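Local coordinates for protein FimX (Pseudomonas aeruginosa PAO1, PDB 3HVA), which acts as a c-di-GMP receptor with GGDEF and EAL domains, of which the GGDEF domain is described here, at residues A[46-51]-A[135-140]; A[60-65]-A[127-132]; A[30-35]-A[147-152]. One frame throughout, in Å; residues are numbered along the deposited sequence.

In the fold
All three contacts lie in the GGDEF domain and are nested along the chain: contact 3 encloses contact 1, which encloses contact 2. Contact 1 pairs two central strands near the middle of the domain. Contact 3, with its centre about 15 Å away, joins the helices 24-41 and 149-164 and touches the sheet directly: M31 SD lies 4.0 Å from L47 CD1, and V152 O lies 3.7 Å from A140 CB. Contact 2 is at the far end, about 24 Å from contact 1 and 36 Å from contact 3 between centres. Strand 95-101 adjoins strand 45-52; its hairpin with 87-90 is where family members carry the GGDEF signature, which is degenerate in this chain.

Contact 1 (A[46-51]-A[135-140]); sequences TLAYIH and LSIGVA
T46 CG2 presses against V139 CG1 at 3.4 Å, tighter than usual for two methyl carbons, and the two short side chains cross obliquely. CG2 lies anti to the T46 backbone N (OG1 at chi1 -71°), which sends the methyl to V139 and the hydroxyl to the carbonyl O of K103. On the same face of the sheet, I50 CG2 meets L135 CD1 at 4.0 Å and I137 CG1 at 4.2 Å, so one methyl bridges two residues of the partner strand. A48 CB adds a looser touch on I137 CG2. Helix 105-120 covers this face, with L112, L116 and V119 against V139, I137 and L135. Strands 45-52 and 135-142 are antiparallel neighbours in the central sheet of the GGDEF domain, a fold related to the nucleotide cyclases; strands 95-101 and 170-172 continue the sheet to either side. Hydrogen-bonded pairs L47-A140, Y49-G138 and H51-S136 alternate with the non-hydrogen-bonded pairs A48-V139 and I50-I137. Each hydrogen-bonded pair makes two bonds, from Y49 N to G138 O at 2.6 Å up to S136 N to H51 O at 3.0 Å. L47, Y49, H51, S136 and A140 project from the other face, under helix 149-164. Here G138 presents no side chain to Y49, whose CB sits 3.4 Å from G138 O while its ring runs outward to stack on H157. H51 CB rests on S136 CB at 3.9 Å. Their polar ends turn to different partners, H51 NE2 bonding D161 OD1 and S136 OG bonding N53 ND2.

Contact 2 (A[60-65]-A[127-132]); sequences ADHGLS and NGRSAQ
A small β-hairpin, strands 124-126 and 129-131 joined by a tight turn at N127 and G128, leans here on a kink in the long helix 55-82. At the kink the backbone N atoms of L64 and S65 make no bond to the preceding helical turn, and D61 O, which S65 N would reach in a regular helix, accepts a hydrogen bond from R129 NH1 at 2.8 Å with an N-H...O angle of 149°. D61 O lies in the guanidinium plane, at its edge, although NH1 stands well above the plane of the D61 carbonyl. A nearly eclipsed chi3 (-15°) folds the R129 chain so that its guanidinium lies close to the H62 imidazole, the two planes only 19° apart. H62 CE1 sits over one guanidinium face toward the rim, 3.0 Å from R129 NH2, a spacing short enough to be read with caution. The D61 carboxylate is near but not in contact, its OD2 5.1 Å from R129 NH2; attraction across that gap would probably be modest. A131 CB approaches H62 NE2 at 3.6 Å from the hairpin side. Beyond the histidine, the N127 amide serves two acceptors: ND2 donates to S65 OG at 2.8 Å, and to a water at 2.9 Å that in turn donates to H62 O. The helix is thus held directly at D61 O and S65 OG, and through a water at H62 O, on a largely exposed surface. L126 of strand 124-126 touches both H62 and A131, A131 pairs through its backbone with F124, and N127 reaches L69 further along helix 55-82.

Contact 3 (A[30-35]-A[147-152]); sequences LMDAAV and AKAQDV
V35 and A149 meet where helices 24-41 and 149-164 come together, each CB directed at the opposite segment. The isopropyl group of V35 has CG1 anti to its backbone N (chi1 176°), and both methyls lie against A149. CG2 is the closer, 3.6 Å from A149 CB, while CG1 stands 4.2 Å from A149 CA. The small alanine is therefore met by the whole fork of the valine; A149 stands in the first turn of helix 149-164, right after K148 at the N-cap position. One helical turn before V35, M31 also points across. Its chain bends at chi2 and at chi3 (-69°), and the terminal methyl CE arrives 4.3 Å from V152 CB and equally far from A149 O. V152 is directed back toward helix 24-41, so M31 and V35 meet the first turn of the facing helix at two places. D32 approaches from the exposed flank: its CB does not aim across, but the carboxylate swings over and brings OD1 to 3.7 Å from A149 CB. On the side of the sheet, L142 of strand 135-142 touches both V35 and V152, as does T146 in the loop leading into helix 149-164, and L99 lies against M31. The two segments share no hydrogen bond, so they are joined mainly by nondirectional contacts of methyl groups, with burial around V35, M31 and V152. The position of the D32 carboxylate near the start of helix 149-164 may add a slight electrostatic attraction, without a bond to any backbone N-H of 147-152.

Contact 1 (A[46-51]-A[135-140])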
loop_
_atom_site.group_PDB
_atom_site.type_symbol
_atom_site.label_atom_id
_atom_site.label_comp_id
_atom_site.label_asym_id
_atom_site.label_seq_id
_atom_site.Cartn_x
_atom_site.Cartn_y
_atom_site.Cartn_z
ATOM N N THR A 46 4.750 -9.900 -5.075
ATOM C CA THR A 46 3.960 -8.811 -5.628
ATOM C C THR A 46 4.143 -7.534 -4.824
ATOM O O THR A 46 4.103 -7.547 -3.595
ATOM C CB THR A 46 2.463 -9.157 -5.688
ATOM O OG1 THR A 46 2.242 -10.141 -6.704
ATOM C CG2 THR A 46 1.650 -7.916 -6.013
ATOM N N LEU A 47 4.350 -6.430 -5.530
ATOM C CA LEU A 47 4.438 -5.129 -4.892
ATOM C C LEU A 47 3.160 -4.334 -5.119
ATOM O O LEU A 47 2.765 -4.081 -6.257
ATOM C CB LEU A 47 5.633 -4.346 -5.428
ATOM C CG LEU A 47 5.664 -2.875 -5.014
ATOM C CD1 LEU A 47 5.986 -2.732 -3.529
ATOM C CD2 LEU A 47 6.656 -2.099 -5.865
ATOM N N ALA A 48 2.512 -3.950 -4.026
ATOM C CA ALA A 48 1.342 -3.088 -4.096
ATOM C C ALA A 48 1.733 -1.675 -3.685
ATOM O O ALA A 48 2.348 -1.468 -2.639
ATOM C CB ALA A 48 0.232 -3.621 -3.205
ATOM N N TYR A 49 1.388 -0.710 -4.529
ATOM C CA TYR A 49 1.673 0.693 -4.268
ATOM C C TYR A 49 0.339 1.389 -4.015
ATOM O O TYR A 49 -0.452 1.585 -4.937
ATOM C CB TYR A 49 2.386 1.302 -5.476
ATOM C CG TYR A 49 3.109 2.603 -5.214
ATOM C CD1 TYR A 49 4.483 2.629 -5.003
ATOM C CD2 TYR A 49 2.422 3.808 -5.198
ATOM C CE1 TYR A 49 5.147 3.821 -4.773
ATOM C CE2 TYR A 49 3.075 5.001 -4.969
ATOM C CZ TYR A 49 4.437 5.003 -4.757
ATOM O OH TYR A 49 5.091 6.190 -4.528
ATOM N N ILE A 50 0.083 1.754 -2.762
ATOM C CA ILE A 50 -1.250 2.204 -2.368
ATOM C C ILE A 50 -1.354 3.705 -2.103
ATOM O O ILE A 50 -0.687 4.240 -1.219
ATOM C CB ILE A 50 -1.755 1.439 -1.127
ATOM C CG1 ILE A 50 -1.538 -0.066 -1.305
ATOM C CG2 ILE A 50 -3.222 1.746 -0.873
ATOM C CD1 ILE A 50 -1.843 -0.882 -0.067
ATOM N N HIS A 51 -2.201 4.373 -2.881
ATOM C CA HIS A 51 -2.540 5.770 -2.642
ATOM C C HIS A 51 -3.794 5.855 -1.785
ATOM O O HIS A 51 -4.749 5.111 -2.005
ATOM C CB HIS A 51 -2.834 6.490 -3.962
ATOM C CG HIS A 51 -1.616 6.844 -4.757
ATOM N ND1 HIS A 51 -0.563 7.559 -4.231
ATOM C CD2 HIS A 51 -1.304 6.611 -6.054
ATOM C CE1 HIS A 51 0.357 7.735 -5.164
ATOM N NE2 HIS A 51 -0.069 7.169 -6.279
ATOM N N LEU A 135 -9.172 3.863 -2.232
ATOM C CA LEU A 135 -7.745 3.717 -2.484
ATOM C C LEU A 135 -7.457 3.559 -3.969
ATOM O O LEU A 135 -8.310 3.113 -4.735
ATOM C CB LEU A 135 -7.190 2.507 -1.729
ATOM C CG LEU A 135 -7.560 2.397 -0.252
ATOM C CD1 LEU A 135 -6.992 1.122 0.339
ATOM C CD2 LEU A 135 -7.062 3.606 0.515
ATOM N N SER A 136 -6.249 3.937 -4.369
ATOM C CA SER A 136 -5.764 3.668 -5.716
ATOM C C SER A 136 -4.539 2.773 -5.613
ATOM O O SER A 136 -3.511 3.172 -5.067
ATOM C CB SER A 136 -5.419 4.966 -6.444
ATOM O OG SER A 136 -6.595 5.653 -6.835
ATOM N N ILE A 137 -4.655 1.556 -6.131
ATOM C CA ILE A 137 -3.608 0.561 -5.958
ATOM C C ILE A 137 -2.873 0.239 -7.253
ATOM O O ILE A 137 -3.468 -0.238 -8.218
ATOM C CB ILE A 137 -4.169 -0.744 -5.365
ATOM C CG1 ILE A 137 -4.875 -0.459 -4.036
ATOM C CG2 ILE A 137 -3.059 -1.763 -5.176
ATOM C CD1 ILE A 137 -5.449 -1.688 -3.373
ATOM N N GLY A 138 -1.573 0.510 -7.258
ATOM C CA GLY A 138 -0.708 0.122 -8.355
ATOM C C GLY A 138 0.000 -1.169 -7.999
ATOM O O GLY A 138 0.624 -1.272 -6.943
ATOM N N VAL A 139 -0.101 -2.158 -8.880
ATOM C CA VAL A 139 0.444 -3.482 -8.605
ATOM C C VAL A 139 1.526 -3.861 -9.613
ATOM O O VAL A 139 1.363 -3.663 -10.819
ATOM C CB VAL A 139 -0.667 -4.554 -8.627
ATOM C CG1 VAL A 139 -0.157 -5.868 -8.056
ATOM C CG2 VAL A 139 -1.879 -4.069 -7.849
ATOM N N ALA A 140 2.633 -4.407 -9.116
ATOM C CA ALA A 140 3.729 -4.838 -9.982
ATOM C C ALA A 140 4.403 -6.109 -9.467
ATOM O O ALA A 140 4.723 -6.215 -8.282
ATOM C CB ALA A 140 4.752 -3.722 -10.145
#

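Contact 2 (A[60-65]-A[127-132])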
loop_
_atom_site.group_PDB
_atom_site.type_symbol
_atom_site.label_atom_id
_atom_site.label_comp_id
_atom_site.label_asym_id
_atom_site.label_seq_id
_atom_site.Cartn_x
_atom_site.Cartn_y
_atom_site.Cartn_z
ATOM N N ALA A 60 -7.107 18.901 4.461
ATOM C CA ALA A 60 -7.652 20.249 4.528
ATOM C C ALA A 60 -8.815 20.326 5.512
ATOM O O ALA A 60 -8.930 21.279 6.287
ATOM C CB ALA A 60 -8.101 20.691 3.151
ATOM N N ASP A 61 -9.679 19.319 5.470
ATOM C CA ASP A 61 -10.885 19.303 6.290
ATOM C C ASP A 61 -10.642 18.798 7.710
ATOM O O ASP A 61 -11.308 19.224 8.653
ATOM C CB ASP A 61 -11.963 18.446 5.614
ATOM C CG ASP A 61 -12.413 19.010 4.287
ATOM O OD1 ASP A 61 -12.081 20.176 3.990
ATOM O OD2 ASP A 61 -13.108 18.285 3.539
ATOM N N HIS A 62 -9.683 17.892 7.858
ATOM C CA HIS A 62 -9.476 17.213 9.136
ATOM C C HIS A 62 -8.169 17.595 9.838
ATOM O O HIS A 62 -8.020 17.379 11.039
ATOM C CB HIS A 62 -9.561 15.694 8.953
ATOM C CG HIS A 62 -10.872 15.225 8.397
ATOM N ND1 HIS A 62 -12.010 15.126 9.168
ATOM C CD2 HIS A 62 -11.220 14.827 7.155
ATOM C CE1 HIS A 62 -13.005 14.687 8.421
ATOM N NE2 HIS A 62 -12.557 14.496 7.195
ATOM N N GLY A 63 -7.228 18.164 9.094
ATOM C CA GLY A 63 -5.968 18.592 9.681
ATOM C C GLY A 63 -5.098 17.439 10.153
ATOM O O GLY A 63 -5.425 16.274 9.923
ATOM N N LEU A 64 -3.990 17.764 10.819
ATOM C CA LEU A 64 -3.022 16.756 11.250
ATOM C C LEU A 64 -3.643 15.693 12.149
ATOM O O LEU A 64 -3.419 14.496 11.964
ATOM C CB LEU A 64 -1.844 17.414 11.968
ATOM C CG LEU A 64 -1.073 18.487 11.201
ATOM C CD1 LEU A 64 0.208 18.841 11.926
ATOM C CD2 LEU A 64 -0.760 18.016 9.799
ATOM N N SER A 65 -4.415 16.137 13.132
ATOM C CA SER A 65 -5.060 15.220 14.061
ATOM C C SER A 65 -6.010 14.274 13.339
ATOM O O SER A 65 -6.012 13.066 13.585
ATOM C CB SER A 65 -5.825 16.014 15.113
ATOM O OG SER A 65 -6.479 15.151 16.021
ATOM N N ASN A 127 -12.119 12.425 15.256
ATOM C CA ASN A 127 -12.430 13.479 16.215
ATOM C C ASN A 127 -13.894 13.885 16.129
ATOM O O ASN A 127 -14.215 15.025 15.790
ATOM C CB ASN A 127 -11.534 14.696 15.982
ATOM C CG ASN A 127 -10.074 14.404 16.258
ATOM O OD1 ASN A 127 -9.738 13.684 17.197
ATOM N ND2 ASN A 127 -9.195 14.968 15.438
ATOM N N GLY A 128 -14.778 12.942 16.429
ATOM C CA GLY A 128 -16.205 13.182 16.331
ATOM C C GLY A 128 -16.683 13.149 14.894
ATOM O O GLY A 128 -17.690 12.517 14.581
ATOM N N ARG A 129 -15.949 13.827 14.016
ATOM C CA ARG A 129 -16.338 13.941 12.615
ATOM C C ARG A 129 -16.283 12.597 11.897
ATOM O O ARG A 129 -15.631 11.661 12.356
ATOM C CB ARG A 129 -15.466 14.967 11.888
ATOM C CG ARG A 129 -15.252 16.265 12.655
ATOM C CD ARG A 129 -15.541 17.467 11.771
ATOM N NE ARG A 129 -15.602 17.094 10.360
ATOM C CZ ARG A 129 -14.710 17.457 9.445
ATOM N NH1 ARG A 129 -13.680 18.220 9.781
ATOM N NH2 ARG A 129 -14.856 17.062 8.187
ATOM N N SER A 130 -16.970 12.515 10.762
ATOM C CA SER A 130 -17.084 11.269 10.013
ATOM C C SER A 130 -16.600 11.450 8.573
ATOM O O SER A 130 -16.859 12.482 7.951
ATOM C CB SER A 130 -18.537 10.786 10.024
ATOM O OG SER A 130 -18.613 9.376 9.932
ATOM N N ALA A 131 -15.897 10.452 8.045
ATOM C CA ALA A 131 -15.358 10.543 6.688
ATOM C C ALA A 131 -15.306 9.205 5.952
ATOM O O ALA A 131 -15.414 8.137 6.557
ATOM C CB ALA A 131 -13.979 11.191 6.703
ATOM N N GLN A 132 -15.123 9.288 4.638
ATOM C CA GLN A 132 -15.096 8.130 3.754
ATOM C C GLN A 132 -13.883 8.256 2.838
ATOM O O GLN A 132 -13.386 9.358 2.612
ATOM C CB GLN A 132 -16.398 8.070 2.946
ATOM C CG GLN A 132 -16.485 6.956 1.913
ATOM C CD GLN A 132 -16.151 7.425 0.509
ATOM O OE1 GLN A 132 -16.348 6.696 -0.463
ATOM N NE2 GLN A 132 -15.653 8.651 0.396
HETATM O O HOH W 1 -9.982 16.465 13.088
#

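Contact 3 (A[30-35]-A[147-152])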
loop_
_atom_site.group_PDB
_atom_site.type_symbol
_atom_site.label_atom_id
_atom_site.label_comp_id
_atom_site.label_asym_id
_atom_site.label_seq_id
_atom_site.Cartn_x
_atom_site.Cartn_y
_atom_site.Cartn_z
ATOM N N LEU A 30 13.425 -4.902 2.679
ATOM C CA LEU A 30 12.583 -6.047 2.360
ATOM C C LEU A 30 12.399 -6.168 0.849
ATOM O O LEU A 30 12.385 -7.270 0.303
ATOM C CB LEU A 30 11.225 -5.930 3.058
ATOM C CG LEU A 30 11.084 -6.542 4.455
ATOM C CD1 LEU A 30 12.255 -6.168 5.341
ATOM C CD2 LEU A 30 9.769 -6.131 5.100
ATOM N N MET A 31 12.263 -5.028 0.178
ATOM C CA MET A 31 12.161 -5.010 -1.277
ATOM C C MET A 31 13.412 -5.580 -1.939
ATOM O O MET A 31 13.327 -6.496 -2.757
ATOM C CB MET A 31 11.892 -3.595 -1.788
ATOM C CG MET A 31 10.419 -3.273 -1.936
ATOM S SD MET A 31 9.591 -4.430 -3.046
ATOM C CE MET A 31 10.319 -3.995 -4.625
ATOM N N ASP A 32 14.571 -5.034 -1.584
ATOM C CA ASP A 32 15.835 -5.512 -2.135
ATOM C C ASP A 32 15.979 -7.022 -1.996
ATOM O O ASP A 32 16.446 -7.696 -2.912
ATOM C CB ASP A 32 17.016 -4.809 -1.463
ATOM C CG ASP A 32 17.564 -3.666 -2.294
ATOM O OD1 ASP A 32 17.295 -3.628 -3.513
ATOM O OD2 ASP A 32 18.274 -2.812 -1.726
ATOM N N ALA A 33 15.575 -7.552 -0.847
ATOM C CA ALA A 33 15.711 -8.980 -0.584
ATOM C C ALA A 33 14.736 -9.813 -1.412
ATOM O O ALA A 33 15.075 -10.907 -1.864
ATOM C CB ALA A 33 15.530 -9.266 0.899
ATOM N N ALA A 34 13.528 -9.295 -1.605
ATOM C CA ALA A 34 12.494 -10.023 -2.334
ATOM C C ALA A 34 12.804 -10.112 -3.825
ATOM O O ALA A 34 12.380 -11.050 -4.500
ATOM C CB ALA A 34 11.133 -9.384 -2.110
ATOM N N VAL A 35 13.538 -9.128 -4.332
ATOM C CA VAL A 35 13.949 -9.124 -5.729
ATOM C C VAL A 35 15.066 -10.132 -5.954
ATOM O O VAL A 35 15.064 -10.868 -6.943
ATOM C CB VAL A 35 14.442 -7.734 -6.166
ATOM C CG1 VAL A 35 14.961 -7.780 -7.597
ATOM C CG2 VAL A 35 13.333 -6.705 -6.020
ATOM N N ALA A 147 14.960 -6.790 -13.763
ATOM C CA ALA A 147 16.280 -6.303 -14.171
ATOM C C ALA A 147 16.895 -5.374 -13.130
ATOM O O ALA A 147 18.116 -5.247 -13.032
ATOM C CB ALA A 147 16.190 -5.585 -15.507
ATOM N N LYS A 148 16.030 -4.698 -12.386
ATOM C CA LYS A 148 16.439 -3.801 -11.315
ATOM C C LYS A 148 15.301 -3.674 -10.321
ATOM O O LYS A 148 14.154 -3.485 -10.714
ATOM C CB LYS A 148 16.807 -2.426 -11.881
ATOM C CG LYS A 148 18.258 -2.300 -12.306
ATOM C CD LYS A 148 18.427 -1.364 -13.493
ATOM C CE LYS A 148 19.875 -0.928 -13.608
ATOM N NZ LYS A 148 20.314 -0.281 -12.340
ATOM N N ALA A 149 15.624 -3.783 -9.038
ATOM C CA ALA A 149 14.623 -3.651 -7.986
ATOM C C ALA A 149 13.866 -2.336 -8.128
ATOM O O ALA A 149 12.695 -2.233 -7.760
ATOM C CB ALA A 149 15.275 -3.736 -6.620
ATOM N N GLN A 150 14.553 -1.328 -8.650
ATOM C CA GLN A 150 13.969 -0.003 -8.806
ATOM C C GLN A 150 12.916 0.032 -9.910
ATOM O O GLN A 150 11.981 0.836 -9.868
ATOM C CB GLN A 150 15.055 1.033 -9.090
ATOM C CG GLN A 150 14.521 2.452 -9.157
ATOM C CD GLN A 150 13.612 2.785 -7.984
ATOM O OE1 GLN A 150 13.939 2.501 -6.832
ATOM N NE2 GLN A 150 12.462 3.386 -8.275
ATOM N N ASP A 151 13.081 -0.839 -10.901
ATOM C CA ASP A 151 12.123 -0.953 -11.996
ATOM C C ASP A 151 10.766 -1.402 -11.466
ATOM O O ASP A 151 9.721 -0.968 -11.951
ATOM C CB ASP A 151 12.625 -1.952 -13.039
ATOM C CG ASP A 151 13.965 -1.555 -13.632
ATOM O OD1 ASP A 151 14.599 -2.405 -14.294
ATOM O OD2 ASP A 151 14.388 -0.396 -13.438
ATOM N N VAL A 152 10.793 -2.280 -10.469
ATOM C CA VAL A 152 9.571 -2.794 -9.866
ATOM C C VAL A 152 8.834 -1.683 -9.135
ATOM O O VAL A 152 7.637 -1.484 -9.332
ATOM C CB VAL A 152 9.872 -3.931 -8.881
ATOM C CG1 VAL A 152 8.605 -4.710 -8.573
ATOM C CG2 VAL A 152 10.941 -4.843 -9.456
#